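Local coordinates for protein putative NADPH:quinone reductase (Bacillus thuringiensis, PDB 3GMS) that probably reduces quinones or related substrates with NADPH, as a member of the medium-chain dehydrogenase/reductase family, though its function is not established, at residues A[72-77]-A[83-88]; A[89-94]-A[120-125]; A[94-97]-A[103-106]; A[161-166]-A[295-300]; A[269-274]-A[278-283]. One frame throughout, in Å; residues are numbered along the deposited sequence. Where two conformers were deposited one is given.

Contact 1. Residues A[72-77]-A[83-88]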
# COMPACT_ATOMS: atom_id res chain seq x y z
N GLY A 72 1.87 9.61 -14.14
CA GLY A 72 1.59 10.75 -15.03
C GLY A 72 2.75 10.99 -15.97
O GLY A 72 3.70 10.19 -16.01
N ILE A 73 2.66 12.10 -16.72
CA ILE A 73 3.67 12.48 -17.74
C ILE A 73 4.37 13.75 -17.30
O ILE A 73 3.70 14.72 -16.96
CB ILE A 73 2.98 12.77 -19.10
CG1 ILE A 73 2.21 11.56 -19.59
CG2 ILE A 73 4.03 13.28 -20.15
CD1 ILE A 73 3.11 10.38 -19.80
N VAL A 74 5.70 13.75 -17.31
CA VAL A 74 6.45 14.92 -16.94
C VAL A 74 6.22 15.97 -18.00
O VAL A 74 6.41 15.68 -19.19
CB VAL A 74 7.97 14.63 -16.89
CG1 VAL A 74 8.78 15.89 -16.55
CG2 VAL A 74 8.30 13.51 -15.92
N GLU A 75 5.80 17.16 -17.57
CA GLU A 75 5.52 18.31 -18.45
C GLU A 75 6.61 19.36 -18.38
O GLU A 75 6.83 20.12 -19.35
CB GLU A 75 4.21 18.99 -18.06
CG GLU A 75 2.98 18.15 -18.20
CD GLU A 75 2.40 18.17 -19.59
OE1 GLU A 75 3.04 17.63 -20.52
OE2 GLU A 75 1.29 18.73 -19.74
N ASN A 76 7.23 19.48 -17.21
CA ASN A 76 8.28 20.50 -17.00
C ASN A 76 9.16 20.08 -15.84
O ASN A 76 8.77 19.23 -15.03
CB ASN A 76 7.66 21.88 -16.77
CG ASN A 76 8.60 23.02 -17.21
OD1 ASN A 76 9.73 22.77 -17.67
ND2 ASN A 76 8.12 24.25 -17.08
N VAL A 77 10.36 20.63 -15.77
CA VAL A 77 11.29 20.35 -14.68
C VAL A 77 11.96 21.67 -14.27
O VAL A 77 12.02 22.62 -15.07
CB VAL A 77 12.36 19.28 -15.04
CG1 VAL A 77 11.70 17.91 -15.36
CG2 VAL A 77 13.26 19.74 -16.22
N ARG A 83 16.32 17.94 -18.70
CA ARG A 83 15.10 18.23 -19.45
C ARG A 83 14.68 17.06 -20.33
O ARG A 83 13.58 17.08 -20.88
CB ARG A 83 15.20 19.56 -20.21
CG ARG A 83 15.27 20.78 -19.27
CD ARG A 83 15.08 22.11 -19.99
NE ARG A 83 13.75 22.27 -20.58
CZ ARG A 83 12.67 22.71 -19.93
NH1 ARG A 83 12.72 23.04 -18.64
NH2 ARG A 83 11.52 22.82 -20.57
N GLU A 84 15.54 16.04 -20.44
CA GLU A 84 15.22 14.77 -21.13
C GLU A 84 14.08 14.04 -20.46
O GLU A 84 13.47 13.17 -21.05
CB GLU A 84 16.40 13.80 -21.13
CG GLU A 84 17.79 14.41 -21.14
CD GLU A 84 18.26 14.82 -22.52
OE1 GLU A 84 19.50 14.79 -22.75
OE2 GLU A 84 17.41 15.18 -23.37
N LEU A 85 13.84 14.38 -19.19
CA LEU A 85 12.76 13.81 -18.43
C LEU A 85 11.41 14.24 -18.96
O LEU A 85 10.43 13.53 -18.79
CB LEU A 85 12.90 14.21 -16.96
CG LEU A 85 12.45 13.23 -15.88
CD1 LEU A 85 13.12 11.86 -15.97
CD2 LEU A 85 12.72 13.85 -14.50
N ILE A 86 11.34 15.41 -19.59
CA ILE A 86 10.06 15.89 -20.10
C ILE A 86 9.47 14.89 -21.11
O ILE A 86 10.18 14.41 -21.98
CB ILE A 86 10.14 17.32 -20.69
CG1 ILE A 86 10.43 18.31 -19.55
CG2 ILE A 86 8.85 17.68 -21.39
CD1 ILE A 86 10.97 19.62 -20.00
N GLY A 87 8.19 14.57 -20.96
CA GLY A 87 7.58 13.59 -21.84
C GLY A 87 7.55 12.17 -21.30
O GLY A 87 6.81 11.34 -21.83
N LYS A 88 8.36 11.88 -20.28
CA LYS A 88 8.48 10.51 -19.72
C LYS A 88 7.29 10.20 -18.80
O LYS A 88 6.80 11.09 -18.14
CB LYS A 88 9.77 10.36 -18.91
CG LYS A 88 11.09 10.37 -19.73
CD LYS A 88 11.35 9.04 -20.44
CE LYS A 88 12.75 9.04 -21.09
NZ LYS A 88 12.91 10.20 -22.00
O HOH W 1 14.28 23.36 -16.49
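V74 is gripped at both ends of its backbone by the returning chain. Its N-H donates to K88 O (3.0 Å, 169° at the hydrogen), and its carbonyl O receives the N-H of G87 at 2.7 Å. The flank of V74 also rests on L85: CB comes within 3.3 Å of L85 O, and CG2 meets L85 CG. A small branched residue suits this place, because its two methyls spread over both L85 and I86. CG1, anti to the backbone N (chi1 178°), is the branch that meets I86 CG1. Further along, V77 sets CG2 against R83 CG at 3.8 Å and turns CG1 to L85 CB. The segment 72-77 is a strand of the GroES-like domain that carries a classic beta bulge, with E75 and N76 both facing F36 of the neighbouring strand 34-43; the returning chain closes with a type II turn from L85 to K88. G87 stands third in that turn, where its positive phi (95°) would jam a side chain against the preceding carbonyl. The polar end of the contact is N76 OD1, which accepts from R83 NH1 at 3.2 Å, nearly in line with its C=O, and from V77 N of its own strand. The guanidinium stands almost perpendicular to the amide, and I86 CD1 lies over one guanidinium face, offset toward the rim. One water fixes the guanidinium further, accepting from R83 NH1 and donating to V77 O. Farther out, V74 and L85 both pack on V35, while K88 NZ bends back to E84 O, just before the turn.

Contact 2. Residues A[89-94]-A[120-125]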
# COMPACT_ATOMS: atom_id res chain seq x y z
N ARG A 89 6.83 8.94 -18.78
CA ARG A 89 5.83 8.47 -17.81
C ARG A 89 6.54 8.07 -16.52
O ARG A 89 7.50 7.30 -16.54
CB ARG A 89 5.04 7.25 -18.35
CG ARG A 89 3.52 7.50 -18.47
CD ARG A 89 2.64 6.28 -18.83
NE ARG A 89 3.45 5.22 -19.38
CZ ARG A 89 3.32 3.95 -19.05
NH1 ARG A 89 4.17 3.08 -19.54
NH2 ARG A 89 2.37 3.56 -18.20
N VAL A 90 6.04 8.58 -15.39
CA VAL A 90 6.71 8.47 -14.10
C VAL A 90 5.69 8.34 -12.97
O VAL A 90 4.55 8.78 -13.11
CB VAL A 90 7.59 9.73 -13.78
CG1 VAL A 90 8.63 9.97 -14.91
CG2 VAL A 90 6.78 10.96 -13.53
N LEU A 91 6.15 7.80 -11.84
CA LEU A 91 5.39 7.97 -10.58
C LEU A 91 5.97 9.16 -9.81
O LEU A 91 7.14 9.11 -9.39
CB LEU A 91 5.47 6.71 -9.70
CG LEU A 91 5.30 5.36 -10.41
CD1 LEU A 91 5.48 4.21 -9.37
CD2 LEU A 91 3.96 5.24 -11.17
N PRO A 92 5.19 10.23 -9.65
CA PRO A 92 5.78 11.36 -8.90
C PRO A 92 5.53 11.26 -7.37
O PRO A 92 4.55 11.82 -6.85
CB PRO A 92 5.08 12.55 -9.50
CG PRO A 92 3.69 12.05 -9.89
CD PRO A 92 3.87 10.59 -10.25
N LEU A 93 6.37 10.51 -6.68
CA LEU A 93 6.06 10.08 -5.30
C LEU A 93 6.76 10.97 -4.29
O LEU A 93 7.66 11.72 -4.65
CB LEU A 93 6.42 8.60 -5.12
CG LEU A 93 5.87 7.63 -6.17
CD1 LEU A 93 6.36 6.19 -5.96
CD2 LEU A 93 4.31 7.66 -6.16
N ARG A 94 6.30 10.92 -3.04
CA ARG A 94 6.92 11.62 -1.88
C ARG A 94 7.00 13.11 -2.08
O ARG A 94 7.98 13.77 -1.65
CB ARG A 94 8.32 11.02 -1.60
CG ARG A 94 8.29 9.54 -1.34
CD ARG A 94 9.67 8.87 -1.14
NE ARG A 94 10.46 9.49 -0.07
CZ ARG A 94 11.67 9.05 0.27
NH1 ARG A 94 12.16 7.96 -0.32
NH2 ARG A 94 12.37 9.69 1.21
N PHE A 120 -2.56 1.56 -15.37
CA PHE A 120 -3.28 1.09 -14.18
C PHE A 120 -2.45 0.17 -13.29
O PHE A 120 -2.50 0.22 -12.05
CB PHE A 120 -4.62 0.46 -14.57
CG PHE A 120 -5.57 1.46 -15.13
CD1 PHE A 120 -6.49 2.10 -14.30
CD2 PHE A 120 -5.51 1.79 -16.51
CE1 PHE A 120 -7.38 3.07 -14.83
CE2 PHE A 120 -6.40 2.73 -17.05
CZ PHE A 120 -7.35 3.38 -16.20
N THR A 121 -1.57 -0.60 -13.93
CA THR A 121 -0.58 -1.37 -13.20
C THR A 121 0.41 -0.41 -12.55
O THR A 121 0.71 -0.53 -11.36
CB THR A 121 0.11 -2.36 -14.18
OG1 THR A 121 -0.89 -3.25 -14.67
CG2 THR A 121 1.20 -3.16 -13.45
N ALA A 122 0.94 0.56 -13.32
CA ALA A 122 1.88 1.52 -12.77
C ALA A 122 1.32 2.30 -11.58
O ALA A 122 2.01 2.56 -10.58
CB ALA A 122 2.34 2.51 -13.89
N ALA A 123 0.04 2.62 -11.68
CA ALA A 123 -0.60 3.41 -10.65
C ALA A 123 -0.72 2.66 -9.30
O ALA A 123 -1.18 3.25 -8.29
CB ALA A 123 -2.00 3.85 -11.16
N GLN A 124 -0.38 1.37 -9.29
CA GLN A 124 -0.48 0.52 -8.10
C GLN A 124 0.87 0.05 -7.59
O GLN A 124 0.95 -0.79 -6.66
CB GLN A 124 -1.38 -0.69 -8.37
CG GLN A 124 -2.83 -0.37 -8.68
CD GLN A 124 -3.56 -1.66 -9.00
OE1 GLN A 124 -3.88 -2.42 -8.11
NE2 GLN A 124 -3.72 -1.95 -10.28
N MET A 125 1.95 0.64 -8.15
CA MET A 125 3.31 0.12 -7.93
C MET A 125 3.92 0.43 -6.54
O MET A 125 4.84 -0.25 -6.12
CB MET A 125 4.25 0.64 -9.03
CG MET A 125 5.69 0.02 -9.10
SD MET A 125 5.73 -1.68 -9.80
CE MET A 125 5.10 -1.37 -11.40
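L91 holds CG beside its backbone N and anti to its carbonyl carbon (chi1 -44°), and an extended chi2 of 177° then carries the two methyls forward onto A122 and M125. CD2 comes to 3.4 Å from A122 O and also meets A122 CB, at 4.2 Å. The other methyl, CD1, touches M125 CB at 3.8 Å. M125 starts toward the strand, but its CG is anti to the backbone N (chi1 -170°) and the chain then bends at chi2 and chi3, so that the sulfur end leads away and CB does the touching. The two side chains cross at about a right angle. A forked leucine suits this place, since one branch can serve each partner, and alanine suits the other side, where its single methyl lets the backbone of 120-125 come close. No hydrogen bond joins the two segments; the joint is apolar packing between strand 89-92 of the GroES-like domain and the end of helix 119-122, where a type I turn runs from A122 to M125. The A122 carbonyl that L91 CD2 approaches is already engaged in that turn, accepting from M125 N at 3.1 Å. At the margin R89 NH2 passes A122 CB obliquely at 4.4 Å; its guanidinium forms a salt bridge with D119, at the start of the helix, and a hydrogen bond to the carbonyl of I117. Around this core, V71 of strand 71-77 packs on both L91 and A122, and V291 of helix 277-292 touches M125.

Contact 3. Residues A[94-97]-A[103-106]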
# COMPACT_ATOMS: atom_id res chain seq x y z
N ARG A 94 6.30 10.92 -3.04
CA ARG A 94 6.92 11.62 -1.88
C ARG A 94 7.00 13.11 -2.08
O ARG A 94 7.98 13.77 -1.65
CB ARG A 94 8.32 11.02 -1.60
CG ARG A 94 8.29 9.54 -1.34
CD ARG A 94 9.67 8.87 -1.14
NE ARG A 94 10.46 9.49 -0.07
CZ ARG A 94 11.67 9.05 0.27
NH1 ARG A 94 12.16 7.96 -0.32
NH2 ARG A 94 12.37 9.69 1.21
N GLY A 95 5.99 13.66 -2.75
CA GLY A 95 5.87 15.10 -2.96
C GLY A 95 4.46 15.48 -2.62
O GLY A 95 3.94 15.13 -1.53
N GLU A 96 3.81 16.19 -3.53
CA GLU A 96 2.45 16.63 -3.31
C GLU A 96 1.43 15.51 -3.39
O GLU A 96 1.69 14.46 -3.97
CB GLU A 96 2.05 17.71 -4.32
CG GLU A 96 2.89 18.96 -4.18
CD GLU A 96 2.58 19.97 -5.24
OE1 GLU A 96 2.31 19.57 -6.40
OE2 GLU A 96 2.60 21.17 -4.90
N GLY A 97 0.24 15.78 -2.83
CA GLY A 97 -0.88 14.85 -2.98
C GLY A 97 -1.20 14.57 -4.42
O GLY A 97 -1.13 15.45 -5.28
N VAL A 103 1.07 17.33 -10.36
CA VAL A 103 1.77 16.98 -9.11
C VAL A 103 3.25 17.31 -9.24
O VAL A 103 3.87 16.96 -10.25
CB VAL A 103 1.62 15.46 -8.81
CG1 VAL A 103 2.55 15.02 -7.64
CG2 VAL A 103 0.15 15.17 -8.51
N LYS A 104 3.81 17.98 -8.24
CA LYS A 104 5.27 18.18 -8.16
C LYS A 104 5.89 17.37 -7.06
O LYS A 104 5.27 17.17 -6.01
CB LYS A 104 5.58 19.65 -7.87
CG LYS A 104 4.98 20.61 -8.88
CD LYS A 104 5.65 21.98 -8.78
CE LYS A 104 5.37 22.69 -7.48
NZ LYS A 104 3.93 22.60 -7.16
N THR A 105 7.13 16.93 -7.29
CA THR A 105 7.90 16.29 -6.27
C THR A 105 9.38 16.50 -6.63
O THR A 105 9.69 16.94 -7.76
CB THR A 105 7.63 14.75 -6.17
OG1 THR A 105 8.33 14.22 -5.03
CG2 THR A 105 8.13 14.01 -7.44
N SER A 106 10.26 16.19 -5.70
CA SER A 106 11.70 16.25 -5.96
C SER A 106 12.11 15.24 -7.05
O SER A 106 11.62 14.08 -7.08
CB SER A 106 12.48 15.99 -4.66
OG SER A 106 13.83 15.63 -4.93
O HOH W 2 9.67 15.74 -2.67
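The carboxylate of E96 is met from out of its plane by two donors of K104. The backbone N-H of K104 reaches OE1 at 2.9 Å, and NZ forms a salt bridge with OE2 at 3.0 Å, both roughly 40° out of the carboxylate plane. The glutamate is long enough for this because its chain runs extended beyond CG (chi2 176°), whereas the lysine curls back, bent at chi3 and chi4, to bring NZ over the same group. The backbones are joined as well: E96 N donates to K104 O at 3.0 Å in a nearly straight bond, so K104 gives through its amide and receives through its carbonyl. Beside this pair, V103 sets CG2 against G97 O at 3.5 Å and CG1 near E96 O. G95 passes so close to T105, 4.1 Å between the CA atoms, that a side chain would collide with T105 CB and K104 O, which suits glycine to the position. T105 OG1 is hydrogen-bonded to L93 O, and a water links R94 O to S106 N. Segment 94-97 is the loop after strand 89-92 of the GroES-like domain; strand 102-106 pairs with strand 34-43 through V103 with V37 and T105 with V35. The ion pair is partly exposed, so solvent would be expected to weaken its electrostatics; the carboxylate nevertheless also holds a backbone amide, so the pair probably steadies the path of the loop.

Contact 4. Residues A[161-166]-A[295-300]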
# COMPACT_ATOMS: atom_id res chain seq x y z
N PHE A 161 1.43 -10.66 -0.93
CA PHE A 161 2.17 -11.58 -0.05
C PHE A 161 2.11 -13.02 -0.61
O PHE A 161 3.10 -13.76 -0.57
CB PHE A 161 1.63 -11.50 1.37
CG PHE A 161 2.11 -10.29 2.15
CD1 PHE A 161 3.46 -10.11 2.44
CD2 PHE A 161 1.20 -9.36 2.62
CE1 PHE A 161 3.90 -8.97 3.16
CE2 PHE A 161 1.63 -8.24 3.36
CZ PHE A 161 3.00 -8.06 3.64
N ALA A 162 0.95 -13.40 -1.15
CA ALA A 162 0.78 -14.74 -1.75
C ALA A 162 1.76 -14.94 -2.88
O ALA A 162 2.45 -15.96 -2.96
CB ALA A 162 -0.66 -14.96 -2.21
N GLN A 163 1.87 -13.94 -3.76
CA GLN A 163 2.84 -14.04 -4.83
C GLN A 163 4.29 -14.00 -4.36
O GLN A 163 5.14 -14.74 -4.87
CB GLN A 163 2.59 -12.92 -5.86
CG GLN A 163 1.22 -13.05 -6.55
CD GLN A 163 0.91 -11.81 -7.37
OE1 GLN A 163 1.43 -11.66 -8.46
NE2 GLN A 163 0.06 -10.92 -6.84
N LEU A 164 4.61 -13.09 -3.43
CA LEU A 164 5.96 -13.05 -2.88
C LEU A 164 6.38 -14.38 -2.21
O LEU A 164 7.57 -14.72 -2.22
CB LEU A 164 6.10 -11.90 -1.88
CG LEU A 164 6.17 -10.53 -2.59
CD1 LEU A 164 6.06 -9.44 -1.52
CD2 LEU A 164 7.45 -10.35 -3.39
N SER A 165 5.43 -15.12 -1.67
CA SER A 165 5.82 -16.43 -1.09
C SER A 165 6.46 -17.36 -2.16
O SER A 165 7.38 -18.12 -1.86
CB SER A 165 4.65 -17.09 -0.37
OG SER A 165 3.70 -17.66 -1.26
N GLN A 166 5.96 -17.28 -3.39
CA GLN A 166 6.48 -18.06 -4.51
C GLN A 166 7.78 -17.50 -4.96
O GLN A 166 8.73 -18.27 -5.13
CB GLN A 166 5.47 -18.13 -5.67
CG GLN A 166 4.15 -18.72 -5.20
CD GLN A 166 4.31 -20.16 -4.66
OE1 GLN A 166 5.04 -20.97 -5.23
NE2 GLN A 166 3.61 -20.48 -3.58
N GLN A 295 5.95 -12.10 -12.59
CA GLN A 295 6.06 -12.75 -11.27
C GLN A 295 5.14 -12.08 -10.27
O GLN A 295 4.68 -12.69 -9.30
CB GLN A 295 7.50 -12.69 -10.78
CG GLN A 295 8.43 -13.53 -11.65
CD GLN A 295 9.86 -13.28 -11.33
OE1 GLN A 295 10.52 -12.48 -11.98
NE2 GLN A 295 10.36 -13.92 -10.29
N LEU A 296 4.89 -10.81 -10.52
CA LEU A 296 4.01 -10.02 -9.69
C LEU A 296 2.89 -9.39 -10.53
O LEU A 296 3.17 -8.74 -11.53
CB LEU A 296 4.86 -8.93 -9.07
CG LEU A 296 4.44 -8.33 -7.74
CD1 LEU A 296 4.17 -9.39 -6.67
CD2 LEU A 296 5.56 -7.37 -7.29
N ARG A 297 1.64 -9.57 -10.13
CA ARG A 297 0.52 -8.96 -10.84
C ARG A 297 -0.37 -8.23 -9.86
O ARG A 297 -0.52 -8.66 -8.71
CB ARG A 297 -0.32 -10.04 -11.56
CG ARG A 297 0.44 -10.80 -12.65
CD ARG A 297 -0.47 -11.84 -13.27
NE ARG A 297 -0.59 -12.99 -12.38
CZ ARG A 297 -1.63 -13.82 -12.35
NH1 ARG A 297 -2.67 -13.64 -13.16
NH2 ARG A 297 -1.63 -14.85 -11.51
N PHE A 298 -0.96 -7.12 -10.30
CA PHE A 298 -1.71 -6.29 -9.35
C PHE A 298 -3.19 -6.54 -9.53
O PHE A 298 -3.57 -7.39 -10.35
CB PHE A 298 -1.33 -4.79 -9.45
CG PHE A 298 0.14 -4.52 -9.21
CD1 PHE A 298 0.89 -5.29 -8.32
CD2 PHE A 298 0.76 -3.45 -9.87
CE1 PHE A 298 2.26 -5.05 -8.12
CE2 PHE A 298 2.11 -3.18 -9.64
CZ PHE A 298 2.87 -3.99 -8.75
N MET A 299 -4.01 -5.81 -8.77
CA MET A 299 -5.46 -6.01 -8.82
C MET A 299 -6.07 -5.54 -10.15
O MET A 299 -5.61 -4.61 -10.77
CB MET A 299 -6.15 -5.31 -7.65
CG MET A 299 -5.57 -5.62 -6.29
SD MET A 299 -6.06 -7.24 -5.63
CE MET A 299 -7.81 -7.25 -6.03
N LYS A 300 -7.11 -6.23 -10.59
CA LYS A 300 -7.81 -5.81 -11.81
C LYS A 300 -8.56 -4.48 -11.52
O LYS A 300 -8.77 -4.09 -10.36
CB LYS A 300 -8.77 -6.91 -12.26
CG LYS A 300 -9.61 -7.42 -11.11
CD LYS A 300 -10.26 -8.76 -11.42
CE LYS A 300 -11.45 -8.99 -10.51
NZ LYS A 300 -12.11 -10.25 -10.90
O HOH W 3 4.82 -15.11 -8.21
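Q163 OE1 accepts the backbone N-H of R297 at 2.7 Å, the donor lying in the carbonyl plane on a lone pair, with 152° at the hydrogen. The same amide gives back through NE2 to R297 O at 3.0 Å, with 167° at the hydrogen and the acceptor in the amide plane. The side chain thus pairs with both polar groups of one residue's backbone, much as a neighbouring strand would, and its two bonds hold the flat amide against rotation. Glutamine suits this place because it offers a carbonyl and an N-H together at the end of a flexible stem; here that stem starts with CG beside the backbone N (chi1 -63°) and runs extended to the amide. NE2 has a second acceptor, the carbonyl of H159 one turn back in the same helix. Beside the amide, L296 CD1 lies 4.0 Å from Q163 CB. R297 contributes its backbone to the joint, with CB 3.9 Å from Q163 OE1. At the other end a water donates to Q295 O at 2.7 Å and, weakly, to Q163 O, a weak link beside the direct bonds. Helix 156-168, which carries Q163, belongs to the Rossmann-type nucleotide-binding half, while the segment 295-300 is the loop between helix 277-292 and strand 301-306. L290 of helix 277-292 packs on L296 and Q295, I167 of helix 156-168 touches Q295, and L164, also on helix 156-168, turns to A132 of helix 127-139.

Contact 5. Residues A[269-274]-A[278-283]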
# COMPACT_ATOMS: atom_id res chain seq x y z
N ARG A 269 6.43 5.27 5.65
CA ARG A 269 6.91 6.61 6.04
C ARG A 269 8.37 6.57 6.55
O ARG A 269 9.24 7.37 6.13
CB ARG A 269 6.01 7.08 7.20
CG ARG A 269 6.11 8.49 7.61
CD ARG A 269 4.73 8.90 8.08
NE ARG A 269 4.44 8.36 9.41
CZ ARG A 269 4.96 8.87 10.52
NH1 ARG A 269 5.79 9.91 10.45
NH2 ARG A 269 4.64 8.35 11.71
N HIS A 270 8.60 5.67 7.49
CA HIS A 270 9.90 5.54 8.12
C HIS A 270 10.91 4.88 7.21
O HIS A 270 12.01 5.39 7.07
CB HIS A 270 9.74 4.76 9.43
CG HIS A 270 8.89 5.50 10.41
ND1 HIS A 270 8.97 6.87 10.58
CD2 HIS A 270 7.93 5.07 11.25
CE1 HIS A 270 8.11 7.24 11.52
NE2 HIS A 270 7.46 6.17 11.92
N TRP A 271 10.52 3.77 6.59
CA TRP A 271 11.45 3.08 5.67
C TRP A 271 12.03 4.02 4.60
O TRP A 271 13.25 4.04 4.33
CB TRP A 271 10.80 1.88 5.01
CG TRP A 271 11.85 1.08 4.24
CD1 TRP A 271 12.77 0.24 4.77
CD2 TRP A 271 12.08 1.10 2.82
NE1 TRP A 271 13.56 -0.30 3.75
CE2 TRP A 271 13.16 0.21 2.55
CE3 TRP A 271 11.48 1.77 1.74
CZ2 TRP A 271 13.65 -0.02 1.25
CZ3 TRP A 271 11.94 1.52 0.44
CH2 TRP A 271 13.03 0.64 0.21
N ASN A 272 11.14 4.80 3.98
CA ASN A 272 11.53 5.84 3.01
C ASN A 272 12.68 6.72 3.51
O ASN A 272 13.54 7.11 2.72
CB ASN A 272 10.34 6.75 2.68
CG ASN A 272 9.34 6.10 1.71
OD1 ASN A 272 9.54 4.99 1.22
ND2 ASN A 272 8.25 6.81 1.44
N ASP A 273 12.68 7.04 4.80
CA ASP A 273 13.72 7.91 5.37
C ASP A 273 14.95 7.16 5.86
O ASP A 273 15.93 7.82 6.16
CB ASP A 273 13.16 8.73 6.53
CG ASP A 273 12.23 9.85 6.07
OD1 ASP A 273 12.25 10.22 4.89
OD2 ASP A 273 11.48 10.37 6.92
N GLU A 274 14.88 5.82 5.95
CA GLU A 274 15.93 4.94 6.47
C GLU A 274 16.85 4.42 5.38
O GLU A 274 17.92 3.81 5.66
CB GLU A 274 15.27 3.78 7.21
CG GLU A 274 14.71 4.27 8.55
CD GLU A 274 13.81 3.25 9.28
OE1 GLU A 274 13.60 2.11 8.82
OE2 GLU A 274 13.35 3.63 10.38
N TYR A 278 19.03 6.36 -3.68
CA TYR A 278 19.60 5.41 -4.60
C TYR A 278 18.97 4.04 -4.34
O TYR A 278 18.50 3.37 -5.27
CB TYR A 278 21.12 5.35 -4.41
CG TYR A 278 21.75 4.30 -5.28
CD1 TYR A 278 22.07 4.58 -6.62
CD2 TYR A 278 22.01 3.02 -4.79
CE1 TYR A 278 22.65 3.60 -7.45
CE2 TYR A 278 22.57 2.02 -5.61
CZ TYR A 278 22.88 2.32 -6.94
OH TYR A 278 23.45 1.35 -7.74
N LYS A 279 18.97 3.63 -3.07
CA LYS A 279 18.39 2.34 -2.71
C LYS A 279 16.88 2.29 -2.99
O LYS A 279 16.33 1.24 -3.39
CB LYS A 279 18.64 2.01 -1.24
CG LYS A 279 17.97 0.69 -0.87
CD LYS A 279 18.47 0.01 0.38
CE LYS A 279 17.63 -1.24 0.57
NZ LYS A 279 18.27 -2.16 1.51
N TRP A 280 16.21 3.40 -2.68
CA TRP A 280 14.76 3.52 -2.91
C TRP A 280 14.48 3.32 -4.42
O TRP A 280 13.66 2.50 -4.79
CB TRP A 280 14.31 4.88 -2.38
CG TRP A 280 12.83 5.10 -2.28
CD1 TRP A 280 12.01 4.75 -1.24
CD2 TRP A 280 12.00 5.74 -3.25
NE1 TRP A 280 10.71 5.13 -1.53
CE2 TRP A 280 10.68 5.76 -2.74
CE3 TRP A 280 12.25 6.34 -4.49
CZ2 TRP A 280 9.60 6.31 -3.45
CZ3 TRP A 280 11.18 6.89 -5.20
CH2 TRP A 280 9.87 6.89 -4.65
N GLN A 281 15.20 4.03 -5.29
CA GLN A 281 15.06 3.83 -6.75
C GLN A 281 15.40 2.42 -7.21
O GLN A 281 14.67 1.85 -8.03
CB GLN A 281 15.92 4.82 -7.54
CG GLN A 281 15.53 6.26 -7.43
CD GLN A 281 14.26 6.62 -8.22
OE1 GLN A 281 13.86 5.93 -9.18
NE2 GLN A 281 13.66 7.72 -7.85
N GLU A 282 16.49 1.83 -6.69
CA GLU A 282 16.88 0.47 -7.02
C GLU A 282 15.80 -0.53 -6.65
O GLU A 282 15.55 -1.51 -7.35
CB GLU A 282 18.13 0.10 -6.24
CG GLU A 282 19.34 0.63 -6.92
CD GLU A 282 19.59 -0.15 -8.19
OE1 GLU A 282 20.02 -1.31 -8.06
OE2 GLU A 282 19.30 0.38 -9.28
N THR A 283 15.14 -0.26 -5.53
CA THR A 283 14.06 -1.14 -5.07
C THR A 283 12.89 -1.07 -6.05
O THR A 283 12.28 -2.10 -6.38
CB THR A 283 13.62 -0.77 -3.62
OG1 THR A 283 14.76 -0.86 -2.76
CG2 THR A 283 12.55 -1.72 -3.10
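W271 and W280 meet rim to rim, neither ring over the face of the other: the six-membered ring of W271 and the five-membered ring of W280 have centroids 5.8 Å apart and planes at 35°. The nearest atoms are W271 CZ3 and W280 CD1, at 3.6 Å. Both indoles put CG anti to the backbone N, which turns both rings toward the other helix. N272 OD1 accepts from W280 NE1 at 3.0 Å in a bent bond, with the donor well above the amide's carbonyl plane (66° out) and the amide nearly perpendicular to the indole, while N272 ND2 is bonded to Y126 OH. T283 comes at the edge of the W271 ring, OG1 3.8 Å from CH2, while that hydroxyl donates to K279 O at 2.7 Å in its own helix. K279 lays its CE against the W271 ring obliquely. Large flat rings suit a site where the axes of the two segments come no nearer than 10.0 Å. The segments 269-274 and 278-283 cross at 117° between their N-to-C directions, and helix 127-139 backs them: E138 receives W271 NE1 and K279 NZ, while L130 packs on W271 and T283.

In the fold
From the N terminus, contact 1 closes the short loop between strands 71-77 and 89-92. Contact 2 opens where contact 1 ends and touches it, since these strands are neighbours in one sheet; it brings in helix 119-122. Contact 3 starts from the same stretch, sharing R94, and closes the small loop before strand 102-106 within the span of contact 2. Contact 4 then closes a far longer loop, from helix 156-168 to the segment 295-300, and contact 5 falls within that span, joining two successive helices. R94, shared by contacts 2 and 3, makes a cation-pi contact with W280 of contact 5, and Q124 of contact 2 bonds M299 of contact 4.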